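Local coordinates for phosphatidylglycerophosphatase B (Bacillus subtilis, PDB 6FMX), which removes the terminal phosphate of phosphatidylglycerophosphate to give phosphatidylglycerol and also dephosphorylates undecaprenyl pyrophosphate for lipid-carrier synthesis, at residues A52-R57 with D124-V129; R122-F125 with H130-S133; G139-A144 with I182-L187; Y148-Y153 with F207-F212. One frame throughout, in Å; residues are numbered along the deposited sequence. Where two conformers were deposited one is given.

Interaction 1 (A52-R57 with D124-V129)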
loop_
_atom_site.group_PDB
_atom_site.type_symbol
_atom_site.label_atom_id
_atom_site.label_comp_id
_atom_site.label_asym_id
_atom_site.label_seq_id
_atom_site.Cartn_x
_atom_site.Cartn_y
_atom_site.Cartn_z
ATOM N N ALA A 52 16.974 9.869 11.253
ATOM C CA ALA A 52 17.547 10.668 10.175
ATOM C C ALA A 52 16.468 11.395 9.383
ATOM O O ALA A 52 16.692 12.519 8.916
ATOM C CB ALA A 52 18.389 9.787 9.250
ATOM N N ALA A 53 15.290 10.783 9.235
ATOM C CA ALA A 53 14.205 11.438 8.510
ATOM C C ALA A 53 13.748 12.713 9.212
ATOM O O ALA A 53 13.333 13.673 8.550
ATOM C CB ALA A 53 13.032 10.469 8.337
ATOM N N VAL A 54 13.818 12.747 10.545
ATOM C CA VAL A 54 13.455 13.956 11.283
ATOM C C VAL A 54 14.312 15.141 10.850
ATOM O O VAL A 54 13.839 16.286 10.824
ATOM C CB VAL A 54 13.562 13.710 12.804
ATOM C CG1 VAL A 54 13.260 14.998 13.580
ATOM C CG2 VAL A 54 12.621 12.575 13.237
ATOM N N LEU A 55 15.565 14.888 10.466
ATOM C CA LEU A 55 16.488 15.966 10.111
ATOM C C LEU A 55 16.073 16.714 8.856
ATOM O O LEU A 55 16.467 17.870 8.682
ATOM C CB LEU A 55 17.900 15.410 9.921
ATOM C CG LEU A 55 18.534 14.779 11.159
ATOM C CD1 LEU A 55 20.028 14.588 10.954
ATOM C CD2 LEU A 55 18.258 15.599 12.414
ATOM N N ILE A 56 15.302 16.081 7.970
ATOM C CA ILE A 56 14.849 16.738 6.750
ATOM C C ILE A 56 13.561 17.520 6.969
ATOM O O ILE A 56 13.159 18.297 6.092
ATOM C CB ILE A 56 14.669 15.695 5.624
ATOM C CG1 ILE A 56 14.627 16.354 4.237
ATOM C CG2 ILE A 56 13.454 14.796 5.881
ATOM C CD1 ILE A 56 15.676 17.434 3.990
ATOM N N ARG A 57 12.914 17.358 8.118
ATOM C CA ARG A 57 11.599 17.947 8.318
ATOM C C ARG A 57 11.653 19.468 8.273
ATOM O O ARG A 57 12.619 20.091 8.724
ATOM C CB ARG A 57 11.012 17.497 9.655
ATOM C CG ARG A 57 10.490 16.073 9.663
ATOM C CD ARG A 57 9.984 15.716 11.045
ATOM N NE ARG A 57 9.607 14.310 11.162
ATOM C CZ ARG A 57 9.142 13.775 12.282
ATOM N NH1 ARG A 57 9.021 14.535 13.367
ATOM N NH2 ARG A 57 8.820 12.488 12.332
ATOM N N ASP A 124 7.933 5.844 17.963
ATOM C CA ASP A 124 7.661 6.725 19.108
ATOM C C ASP A 124 8.851 7.605 19.493
ATOM O O ASP A 124 9.028 7.949 20.663
ATOM C CB ASP A 124 7.162 5.935 20.318
ATOM C CG ASP A 124 5.649 5.840 20.341
ATOM O OD1 ASP A 124 4.992 6.891 20.132
ATOM O OD2 ASP A 124 5.110 4.730 20.533
ATOM N N PHE A 125 9.658 8.002 18.513
ATOM C CA PHE A 125 10.644 9.054 18.715
ATOM C C PHE A 125 10.050 10.428 18.476
ATOM O O PHE A 125 10.295 11.352 19.255
ATOM C CB PHE A 125 11.844 8.854 17.788
ATOM C CG PHE A 125 12.458 7.494 17.896
ATOM C CD1 PHE A 125 13.109 7.109 19.059
ATOM C CD2 PHE A 125 12.385 6.596 16.841
ATOM C CE1 PHE A 125 13.669 5.852 19.173
ATOM C CE2 PHE A 125 12.953 5.336 16.948
ATOM C CZ PHE A 125 13.594 4.966 18.115
ATOM N N ALA A 126 9.259 10.567 17.424
ATOM C CA ALA A 126 8.814 11.878 16.984
ATOM C C ALA A 126 7.620 11.779 16.048
ATOM O O ALA A 126 7.672 12.309 14.930
ATOM C CB ALA A 126 9.964 12.604 16.289
ATOM N N PRO A 127 6.521 11.151 16.456
ATOM C CA PRO A 127 5.395 10.989 15.530
ATOM C C PRO A 127 4.745 12.333 15.248
ATOM O O PRO A 127 4.638 13.184 16.132
ATOM C CB PRO A 127 4.444 10.059 16.287
ATOM C CG PRO A 127 4.709 10.389 17.734
ATOM C CD PRO A 127 6.175 10.724 17.825
ATOM N N LEU A 128 4.315 12.525 14.003
ATOM C CA LEU A 128 3.556 13.713 13.649
ATOM C C LEU A 128 2.078 13.419 13.446
ATOM O O LEU A 128 1.288 14.353 13.272
ATOM C CB LEU A 128 4.128 14.352 12.380
ATOM C CG LEU A 128 5.477 15.037 12.587
ATOM C CD1 LEU A 128 6.089 15.420 11.242
ATOM C CD2 LEU A 128 5.319 16.257 13.515
ATOM N N VAL A 129 1.685 12.151 13.461
ATOM C CA VAL A 129 0.290 11.767 13.316
ATOM C C VAL A 129 -0.030 10.709 14.360
ATOM O O VAL A 129 0.855 10.060 14.926
ATOM C CB VAL A 129 -0.048 11.249 11.896
ATOM C CG1 VAL A 129 -0.081 12.406 10.902
ATOM C CG2 VAL A 129 0.924 10.173 11.449
#

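Interaction 2 (R122-F125 with H130-S133). With WO4 (tungstate(VI)ion), chain G.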
loop_
_atom_site.group_PDB
_atom_site.type_symbol
_atom_site.label_atom_id
_atom_site.label_comp_id
_atom_site.label_asym_id
_atom_site.label_seq_id
_atom_site.Cartn_x
_atom_site.Cartn_y
_atom_site.Cartn_z
ATOM N N ARG A 122 5.784 0.664 17.962
ATOM C CA ARG A 122 5.971 1.784 17.048
ATOM C C ARG A 122 7.273 2.530 17.354
ATOM O O ARG A 122 7.830 2.401 18.444
ATOM C CB ARG A 122 4.790 2.745 17.160
ATOM C CG ARG A 122 3.464 2.157 16.755
ATOM C CD ARG A 122 3.092 2.609 15.358
ATOM N NE ARG A 122 1.842 2.017 14.907
ATOM C CZ ARG A 122 1.219 2.371 13.790
ATOM N NH1 ARG A 122 1.744 3.310 13.018
ATOM N NH2 ARG A 122 0.078 1.787 13.445
ATOM N N PRO A 123 7.777 3.323 16.399
ATOM C CA PRO A 123 9.018 4.078 16.665
ATOM C C PRO A 123 8.945 4.974 17.896
ATOM O O PRO A 123 9.820 4.897 18.773
ATOM C CB PRO A 123 9.204 4.889 15.373
ATOM C CG PRO A 123 8.568 4.029 14.311
ATOM C CD PRO A 123 7.361 3.422 14.980
ATOM N N ASP A 124 7.933 5.844 17.963
ATOM C CA ASP A 124 7.661 6.725 19.108
ATOM C C ASP A 124 8.851 7.605 19.493
ATOM O O ASP A 124 9.028 7.949 20.663
ATOM C CB ASP A 124 7.162 5.935 20.318
ATOM C CG ASP A 124 5.649 5.840 20.341
ATOM O OD1 ASP A 124 4.992 6.891 20.132
ATOM O OD2 ASP A 124 5.110 4.730 20.533
ATOM N N PHE A 125 9.658 8.002 18.513
ATOM C CA PHE A 125 10.644 9.054 18.715
ATOM C C PHE A 125 10.050 10.428 18.476
ATOM O O PHE A 125 10.295 11.352 19.255
ATOM C CB PHE A 125 11.844 8.854 17.788
ATOM C CG PHE A 125 12.458 7.494 17.896
ATOM C CD1 PHE A 125 13.109 7.109 19.059
ATOM C CD2 PHE A 125 12.385 6.596 16.841
ATOM C CE1 PHE A 125 13.669 5.852 19.173
ATOM C CE2 PHE A 125 12.953 5.336 16.948
ATOM C CZ PHE A 125 13.594 4.966 18.115
ATOM N N HIS A 130 -1.323 10.550 14.615
ATOM C CA HIS A 130 -1.804 9.613 15.616
ATOM C C HIS A 130 -1.863 8.201 15.047
ATOM O O HIS A 130 -2.101 7.995 13.855
ATOM C CB HIS A 130 -3.187 10.039 16.112
ATOM C CG HIS A 130 -4.021 8.912 16.633
ATOM N ND1 HIS A 130 -4.036 8.556 17.965
ATOM C CD2 HIS A 130 -4.875 8.066 16.007
ATOM C CE1 HIS A 130 -4.856 7.534 18.136
ATOM N NE2 HIS A 130 -5.377 7.216 16.965
ATOM N N GLU A 131 -1.634 7.223 15.919
ATOM C CA GLU A 131 -1.790 5.817 15.575
ATOM C C GLU A 131 -2.281 5.075 16.810
ATOM O O GLU A 131 -1.999 5.477 17.940
ATOM C CB GLU A 131 -0.476 5.207 15.062
ATOM C CG GLU A 131 0.738 5.476 15.955
ATOM C CD GLU A 131 0.774 4.571 17.170
ATOM O OE1 GLU A 131 1.417 4.928 18.184
ATOM O OE2 GLU A 131 0.150 3.485 17.102
ATOM N N SER A 132 -3.017 3.989 16.590
ATOM C CA SER A 132 -3.574 3.207 17.691
ATOM C C SER A 132 -3.428 1.714 17.430
ATOM O O SER A 132 -4.352 0.934 17.679
ATOM C CB SER A 132 -5.039 3.563 17.929
ATOM O OG SER A 132 -5.852 3.023 16.902
ATOM N N SER A 133 -2.262 1.288 16.948
ATOM C CA SER A 133 -2.048 -0.116 16.622
ATOM C C SER A 133 -0.554 -0.403 16.562
ATOM O O SER A 133 0.281 0.501 16.653
ATOM C CB SER A 133 -2.718 -0.486 15.298
ATOM O OG SER A 133 -1.998 0.066 14.213
HETATM W W WO4 G . -0.513 2.422 9.795
HETATM O O1 WO4 G . 0.098 3.724 11.239
HETATM O O2 WO4 G . -0.107 0.504 10.318
HETATM O O3 WO4 G . -2.541 2.521 9.638
HETATM O O4 WO4 G . 0.493 2.862 8.116
HETATM O O HOH W 1 3.292 6.754 17.619
#

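Interaction 3 (G139-A144 with I182-L187). With WO4 (tungstate(VI)ion), chain G.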
loop_
_atom_site.group_PDB
_atom_site.type_symbol
_atom_site.label_atom_id
_atom_site.label_comp_id
_atom_site.label_asym_id
_atom_site.label_seq_id
_atom_site.Cartn_x
_atom_site.Cartn_y
_atom_site.Cartn_z
ATOM N N GLY A 139 -0.071 -0.345 7.534
ATOM C CA GLY A 139 -1.338 -0.448 6.832
ATOM C C GLY A 139 -1.475 0.548 5.691
ATOM O O GLY A 139 -2.012 0.210 4.638
ATOM N N HIS A 140 -0.997 1.785 5.887
ATOM C CA HIS A 140 -1.066 2.763 4.799
ATOM C C HIS A 140 -0.269 2.288 3.592
ATOM O O HIS A 140 -0.712 2.433 2.445
ATOM C CB HIS A 140 -0.552 4.133 5.260
ATOM C CG HIS A 140 -1.571 4.980 5.966
ATOM N ND1 HIS A 140 -2.209 4.584 7.124
ATOM C CD2 HIS A 140 -2.013 6.235 5.708
ATOM C CE1 HIS A 140 -3.015 5.546 7.533
ATOM N NE2 HIS A 140 -2.913 6.562 6.694
ATOM N N SER A 141 0.915 1.721 3.828
ATOM C CA SER A 141 1.739 1.239 2.730
ATOM C C SER A 141 1.119 0.021 2.073
ATOM O O SER A 141 1.143 -0.131 0.848
ATOM C CB SER A 141 3.146 0.922 3.243
ATOM O OG SER A 141 3.634 1.994 4.038
ATOM N N MET A 142 0.548 -0.874 2.895
ATOM C CA MET A 142 -0.122 -2.058 2.378
ATOM C C MET A 142 -1.371 -1.685 1.585
ATOM O O MET A 142 -1.645 -2.277 0.533
ATOM C CB MET A 142 -0.480 -2.983 3.536
ATOM C CG MET A 142 -0.877 -4.388 3.125
ATOM S SD MET A 142 -0.500 -5.550 4.448
ATOM C CE MET A 142 -1.636 -6.878 4.026
ATOM N N ASN A 143 -2.152 -0.722 2.091
ATOM C CA ASN A 143 -3.301 -0.200 1.348
ATOM C C ASN A 143 -2.872 0.378 0.005
ATOM O O ASN A 143 -3.497 0.109 -1.030
ATOM C CB ASN A 143 -4.008 0.900 2.150
ATOM C CG ASN A 143 -4.691 0.402 3.404
ATOM O OD1 ASN A 143 -4.812 -0.795 3.638
ATOM N ND2 ASN A 143 -5.144 1.346 4.232
ATOM N N ALA A 144 -1.828 1.215 0.008
ATOM C CA ALA A 144 -1.479 1.948 -1.208
ATOM C C ALA A 144 -0.860 1.021 -2.248
ATOM O O ALA A 144 -1.115 1.157 -3.450
ATOM C CB ALA A 144 -0.531 3.107 -0.886
ATOM N N ILE A 182 6.851 6.586 1.961
ATOM C CA ILE A 182 7.850 7.551 2.426
ATOM C C ILE A 182 7.272 8.401 3.549
ATOM O O ILE A 182 7.943 8.688 4.550
ATOM C CB ILE A 182 8.335 8.436 1.262
ATOM C CG1 ILE A 182 9.242 7.661 0.304
ATOM C CG2 ILE A 182 9.045 9.684 1.784
ATOM C CD1 ILE A 182 9.471 8.428 -1.008
ATOM N N SER A 183 6.005 8.796 3.397
ATOM C CA SER A 183 5.353 9.674 4.362
ATOM C C SER A 183 5.202 9.010 5.726
ATOM O O SER A 183 5.287 9.692 6.747
ATOM C CB SER A 183 3.986 10.118 3.825
ATOM O OG SER A 183 2.996 9.117 4.019
ATOM N N ARG A 184 4.991 7.687 5.776
ATOM C CA ARG A 184 4.897 7.027 7.077
ATOM C C ARG A 184 6.225 7.063 7.818
ATOM O O ARG A 184 6.246 7.163 9.051
ATOM C CB ARG A 184 4.429 5.573 6.931
ATOM C CG ARG A 184 3.216 5.383 6.020
ATOM C CD ARG A 184 2.063 6.271 6.477
ATOM N NE ARG A 184 1.470 5.817 7.731
ATOM C CZ ARG A 184 0.598 6.527 8.442
ATOM N NH1 ARG A 184 0.223 7.733 8.032
ATOM N NH2 ARG A 184 0.103 6.034 9.566
ATOM N N VAL A 185 7.339 6.979 7.093
ATOM C CA VAL A 185 8.638 7.083 7.746
ATOM C C VAL A 185 8.931 8.536 8.102
ATOM O O VAL A 185 9.373 8.838 9.217
ATOM C CB VAL A 185 9.741 6.484 6.858
ATOM C CG1 VAL A 185 11.077 6.593 7.559
ATOM C CG2 VAL A 185 9.417 5.010 6.520
ATOM N N TYR A 186 8.668 9.454 7.169
ATOM C CA TYR A 186 8.820 10.886 7.431
ATOM C C TYR A 186 8.045 11.319 8.672
ATOM O O TYR A 186 8.560 12.066 9.515
ATOM C CB TYR A 186 8.351 11.692 6.210
ATOM C CG TYR A 186 8.445 13.198 6.400
ATOM C CD1 TYR A 186 7.475 13.893 7.110
ATOM C CD2 TYR A 186 9.494 13.923 5.850
ATOM C CE1 TYR A 186 7.561 15.260 7.299
ATOM C CE2 TYR A 186 9.581 15.307 6.023
ATOM C CZ TYR A 186 8.607 15.960 6.750
ATOM O OH TYR A 186 8.675 17.322 6.948
ATOM N N LEU A 187 6.782 10.914 8.768
ATOM C CA LEU A 187 5.917 11.340 9.860
ATOM C C LEU A 187 6.187 10.590 11.160
ATOM O O LEU A 187 5.482 10.823 12.149
ATOM C CB LEU A 187 4.446 11.183 9.461
ATOM C CG LEU A 187 3.983 12.060 8.295
ATOM C CD1 LEU A 187 2.629 11.611 7.767
ATOM C CD2 LEU A 187 3.941 13.537 8.720
HETATM W W WO4 G . -0.513 2.422 9.795
HETATM O O1 WO4 G . 0.098 3.724 11.239
HETATM O O2 WO4 G . -0.107 0.504 10.318
HETATM O O3 WO4 G . -2.541 2.521 9.638
HETATM O O4 WO4 G . 0.493 2.862 8.116
#

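Interaction 4 (Y148-Y153 with F207-F212). With OLC ((2R)-2,3-dihydroxypropyl (9Z)-octadec-9-enoate), chain E.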
loop_
_atom_site.group_PDB
_atom_site.type_symbol
_atom_site.label_atom_id
_atom_site.label_comp_id
_atom_site.label_asym_id
_atom_site.label_seq_id
_atom_site.Cartn_x
_atom_site.Cartn_y
_atom_site.Cartn_z
ATOM N N TYR A 148 -3.733 1.188 -5.351
ATOM C CA TYR A 148 -3.448 2.042 -6.504
ATOM C C TYR A 148 -3.039 1.234 -7.739
ATOM O O TYR A 148 -3.508 1.552 -8.841
ATOM C CB TYR A 148 -2.411 3.121 -6.149
ATOM C CG TYR A 148 -3.027 4.207 -5.295
ATOM C CD1 TYR A 148 -3.967 5.083 -5.827
ATOM C CD2 TYR A 148 -2.722 4.313 -3.955
ATOM C CE1 TYR A 148 -4.559 6.055 -5.044
ATOM C CE2 TYR A 148 -3.311 5.278 -3.161
ATOM C CZ TYR A 148 -4.224 6.143 -3.710
ATOM O OH TYR A 148 -4.802 7.099 -2.914
ATOM N N PRO A 149 -2.192 0.199 -7.634
ATOM C CA PRO A 149 -1.987 -0.664 -8.813
ATOM C C PRO A 149 -3.249 -1.374 -9.275
ATOM O O PRO A 149 -3.433 -1.572 -10.487
ATOM C CB PRO A 149 -0.917 -1.657 -8.344
ATOM C CG PRO A 149 -0.203 -0.946 -7.247
ATOM C CD PRO A 149 -1.240 -0.122 -6.547
ATOM N N VAL A 150 -4.128 -1.761 -8.346
ATOM C CA VAL A 150 -5.389 -2.391 -8.727
ATOM C C VAL A 150 -6.261 -1.407 -9.497
ATOM O O VAL A 150 -6.833 -1.742 -10.541
ATOM C CB VAL A 150 -6.115 -2.930 -7.482
ATOM C CG1 VAL A 150 -7.574 -3.192 -7.784
ATOM C CG2 VAL A 150 -5.454 -4.201 -7.004
ATOM N N ILE A 151 -6.392 -0.183 -8.977
ATOM C CA ILE A 151 -7.144 0.847 -9.691
ATOM C C ILE A 151 -6.569 1.043 -11.085
ATOM O O ILE A 151 -7.304 1.101 -12.080
ATOM C CB ILE A 151 -7.143 2.162 -8.890
ATOM C CG1 ILE A 151 -8.085 2.063 -7.691
ATOM C CG2 ILE A 151 -7.511 3.342 -9.802
ATOM C CD1 ILE A 151 -7.956 3.245 -6.707
ATOM N N ALA A 152 -5.240 1.146 -11.176
ATOM C CA ALA A 152 -4.585 1.281 -12.471
ATOM C C ALA A 152 -4.963 0.138 -13.404
ATOM O O ALA A 152 -5.252 0.363 -14.585
ATOM C CB ALA A 152 -3.068 1.335 -12.290
ATOM N N TYR A 153 -4.961 -1.094 -12.889
ATOM C CA TYR A 153 -5.279 -2.239 -13.735
ATOM C C TYR A 153 -6.692 -2.134 -14.287
ATOM O O TYR A 153 -6.911 -2.316 -15.492
ATOM C CB TYR A 153 -5.106 -3.549 -12.959
ATOM C CG TYR A 153 -5.675 -4.736 -13.714
ATOM C CD1 TYR A 153 -4.991 -5.275 -14.789
ATOM C CD2 TYR A 153 -6.887 -5.312 -13.352
ATOM C CE1 TYR A 153 -5.499 -6.359 -15.503
ATOM C CE2 TYR A 153 -7.406 -6.392 -14.054
ATOM C CZ TYR A 153 -6.705 -6.904 -15.129
ATOM O OH TYR A 153 -7.211 -7.968 -15.827
ATOM N N PHE A 207 -1.120 -8.509 -7.543
ATOM C CA PHE A 207 -0.787 -9.494 -8.567
ATOM C C PHE A 207 -1.755 -10.665 -8.537
ATOM O O PHE A 207 -2.091 -11.231 -9.587
ATOM C CB PHE A 207 0.650 -9.979 -8.400
ATOM C CG PHE A 207 1.666 -9.024 -8.940
ATOM C CD1 PHE A 207 1.719 -8.745 -10.295
ATOM C CD2 PHE A 207 2.566 -8.396 -8.094
ATOM C CE1 PHE A 207 2.653 -7.861 -10.800
ATOM C CE2 PHE A 207 3.503 -7.515 -8.590
ATOM C CZ PHE A 207 3.547 -7.245 -9.945
ATOM N N LEU A 208 -2.230 -11.036 -7.348
ATOM C CA LEU A 208 -3.183 -12.138 -7.258
ATOM C C LEU A 208 -4.504 -11.794 -7.936
ATOM O O LEU A 208 -5.046 -12.605 -8.700
ATOM C CB LEU A 208 -3.425 -12.518 -5.800
ATOM C CG LEU A 208 -2.318 -13.301 -5.093
ATOM C CD1 LEU A 208 -2.767 -13.630 -3.684
ATOM C CD2 LEU A 208 -1.987 -14.581 -5.854
ATOM N N VAL A 209 -5.041 -10.601 -7.666
ATOM C CA VAL A 209 -6.336 -10.238 -8.232
ATOM C C VAL A 209 -6.207 -9.931 -9.724
ATOM O O VAL A 209 -7.121 -10.234 -10.499
ATOM C CB VAL A 209 -6.969 -9.073 -7.443
ATOM C CG1 VAL A 209 -6.203 -7.771 -7.636
ATOM C CG2 VAL A 209 -8.437 -8.900 -7.822
ATOM N N LYS A 210 -5.066 -9.383 -10.159
ATOM C CA LYS A 210 -4.828 -9.196 -11.589
ATOM C C LYS A 210 -4.726 -10.538 -12.308
ATOM O O LYS A 210 -5.353 -10.746 -13.353
ATOM C CB LYS A 210 -3.559 -8.378 -11.813
ATOM C CG LYS A 210 -3.034 -8.400 -13.231
ATOM C CD LYS A 210 -1.895 -7.406 -13.407
ATOM C CE LYS A 210 -1.871 -6.849 -14.818
ATOM N NZ LYS A 210 -0.946 -7.629 -15.684
ATOM N N GLY A 211 -3.938 -11.465 -11.757
ATOM C CA GLY A 211 -3.816 -12.780 -12.371
ATOM C C GLY A 211 -5.139 -13.512 -12.465
ATOM O O GLY A 211 -5.429 -14.172 -13.472
ATOM N N PHE A 212 -5.963 -13.410 -11.417
ATOM C CA PHE A 212 -7.289 -14.017 -11.435
ATOM C C PHE A 212 -8.166 -13.401 -12.518
ATOM O O PHE A 212 -8.787 -14.112 -13.313
ATOM C CB PHE A 212 -7.946 -13.853 -10.069
ATOM C CG PHE A 212 -9.391 -14.272 -10.027
ATOM C CD1 PHE A 212 -9.737 -15.613 -9.954
ATOM C CD2 PHE A 212 -10.402 -13.326 -10.048
ATOM C CE1 PHE A 212 -11.063 -15.998 -9.898
ATOM C CE2 PHE A 212 -11.729 -13.704 -10.004
ATOM C CZ PHE A 212 -12.063 -15.039 -9.923
HETATM C C18 OLC E . -5.868 -17.111 -9.070
HETATM C C10 OLC E . -8.591 -11.043 -4.346
HETATM C C9 OLC E . -9.332 -11.082 -3.258
HETATM C C17 OLC E . -5.837 -16.405 -7.717
HETATM C C11 OLC E . -7.804 -12.263 -4.813
HETATM C C8 OLC E . -9.449 -12.351 -2.408
HETATM C C24 OLC E . -12.121 -5.552 7.306
HETATM C C16 OLC E . -7.060 -16.837 -6.908
HETATM C C12 OLC E . -8.314 -12.688 -6.190
HETATM C C7 OLC E . -10.911 -12.525 -1.982
HETATM C C15 OLC E . -7.564 -15.654 -6.085
HETATM C C13 OLC E . -9.317 -13.826 -6.035
HETATM C C6 OLC E . -11.012 -12.923 -0.506
HETATM C C14 OLC E . -8.800 -15.065 -6.763
HETATM C C5 OLC E . -12.153 -12.157 0.176
HETATM C C4 OLC E . -11.897 -11.950 1.675
HETATM C C3 OLC E . -12.634 -10.690 2.144
HETATM C C2 OLC E . -12.211 -10.343 3.572
HETATM C C21 OLC E . -12.775 -7.218 5.510
HETATM C C1 OLC E . -12.926 -9.083 4.063
HETATM C C22 OLC E . -11.736 -6.816 6.552
HETATM O O19 OLC E . -13.652 -8.488 3.342
HETATM O O25 OLC E . -11.392 -5.538 8.507
HETATM O O23 OLC E . -11.605 -7.848 7.487
HETATM O O20 OLC E . -12.720 -8.614 5.367
#

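Interaction 1 (A52-R57 with D124-V129)
R57 reaches across to A126 and L128 in a surface contact, both polar and apolar, that ties the turn at the end of helix 40-54 to the long loop between helices 96-118 and 139-158. The turn is a type I beta turn from V54 to R57, closed by the bond from R57 N to V54 O (3.1 Å), and it aims R57 at the loop. From CG to NE the arginine chain is fully extended, which carries its guanidinium to the backbone of A126. There the group binds end-on: NH2 lies 2.8 Å and NH1 3.0 Å from A126 O, so two N-H groups converge on one carbonyl oxygen, which sits almost in the guanidinium plane. The NH1 bond uses a lone pair in the carbonyl plane, whereas NH2 approaches tilted 27° from that plane. Gripping one atom twice costs straightness, and the NH1 bond bends to 139°.

The flat group is also sandwiched. CD1 of L128 rests over one face, 3.6 Å from R57 CZ, and CG2 of V54 covers the opposite one. The methyl of A126 packs at the edge, beside R57 NH1 and 4.0 Å from V54 CG2. Y186 O takes a further bond from R57 NH2, and L128 also touches N62 of helix 59-70. Arginine suits this place because its several N-H groups can hold chain segments together: it is bound end-on to a main-chain carbonyl, joining loops, probably extracellular, near the active-site side of a PAP2-type phosphatase.

Interaction 2 (R122-F125 with H130-S133)
R122 holds S133 side-on with two hydrogen bonds, NE to S133 O at 2.8 Å and NH2 to S133 OG at 2.8 Å. Both acceptors lie close to the guanidinium plane, but the NE donor stands above the plane of the S133 carbonyl, 42° out of it. The first bond is the straighter, with an N-H...O angle of 159°. At the far edge of the group NH1 makes a very short bond to tungstate O1 (2.5 Å, its exact length doubtful), while NH2 adds a weak one to the same oxygen.

E131 lies across one guanidinium face, its CB over the centre of the group, 3.5 Å from R122 CZ. Its CG is turned between the backbone N and carbonyl carbon (chi1 50°), and with a second bend at chi2 this brings the carboxylate back along the arginine to NE. OE2 is 3.1 Å from R122 NE yet well out of plane, so this salt bridge works through charge alone. The same OE2 accepts from S133 N, bracing the loop that supplies the serine acceptors. Farther out, the like charges of E131 OE1 and D124 OD2 come within 4.4 Å and probably disfavour each other, though one water donates to both carboxylates.

S133 OG is bonded to K115, and R122 NH1 to V189 O. The arginine's several N-H groups serve loop and anion together; E131 probably offsets part of its charge, and the loop bonds hold the group's rotation, consistent with presenting it to a phosphate, which tungstate resembles.

Interaction 3 (G139-A144 with I182-L187)
H140 and R184 bury most of the surface here, and they meet face to face. The guanidinium of R184 lies flat on the imidazole, with the two planes 3° apart and the centres separated by 3.6 Å. CZ sits over the middle of the ring, and NH1 reaches above its far side, 3.6 Å from H140 CD2. Arginine gets there by folding: a bend at chi2 (-54°) sets CD against H140 CB, and a second at chi3 then lays the guanidinium on the ring. Two delocalised planar groups suit such a stack, because each keeps its edge clear for hydrogen bonds.

Those edges turn to the tungstate. R184 NH2 gives O1 a bond of 2.9 Å, with a weak one from NE to O4, and H140 ND1 reaches O3 at 3.3 Å. Alongside, the first turn of helix 139-158 offers its backbone: G139 N to O2 and H140 N to O4 are both 2.9 Å long, the former nearly straight at 173°. An anion at the N-terminus of a helix is met by amides that have no acceptor within the helix and probably by a favourable dipole.

S141 contributes less. Its OG is 3.9 Å from R184 CG and bonded to S138 OG, a residue that itself binds the oxyanion. R184 NH1, on the side of the group away from the ion, is held by T69 OG1, which fixes its rotation.

K115 and R122 complete much of the cage. H140, the presumed proton donor, thus stands with R184 at the oxyanion between motifs II and III, consistent with binding of a phosphoryl group by PAP2 enzymes.

Interaction 4 (Y148-Y153 with F207-F212)
Y153 of helix 139-158 meets K210 of helix 192-215, and the lysine can be followed outward atom by atom. From CB the chain leaves with CG anti to the backbone N (chi1 166°), which sets CG over one face of the Y153 ring, toward its rim. It stands 4.2 Å from the ring centroid and 25° off the normal, a CH-pi contact. CD passes outside the rim, still above the plane, 4.0 Å from Y153 CD1. A bend at chi3 brings CE down beside Y153 CD1, 3.5 Å away, before NZ turns to a long, weak ion pair with E214.

The tyrosine hydroxyl is bonded to D213 and K217, so a polar tip ends an otherwise hydrophobic side chain. One turn earlier, V150 CG2 packs on V209 CG1 at 3.7 Å, the two valines crossing at about a right angle. V209 also borders the acyl chain of a monoolein lipid, whose C14 lies over F212, 3.4 Å from its CD1.

Lysine suits this place through its methylenes: CG lies over the aromatic face and CD and CE line the rim, while the amine extends toward E214. Dispersion and CH-pi forces therefore join the two transmembrane helices, with no hydrogen bond between the segments.

Interactions 3 and 4 are buried and interaction 1 lies on the surface, with interaction 2 partly buried between these extremes. Interactions 3 and 4 share helix 139-158: its first turn serves the oxyanion, while farther along it packs by apolar contact on helix 192-215; the centres of the two interactions are about 19 Å apart. Interactions 2 and 3 do not touch each other, yet both hold the same tungstate, one from a loop and one from helix ends. Interaction 1 overlaps interaction 2 in sequence and meets interaction 3 through a bond from L128 N to L187 O. Arginines carry interactions 1 to 3; interaction 4, remote from the site, relies on aliphatic and aromatic carbon.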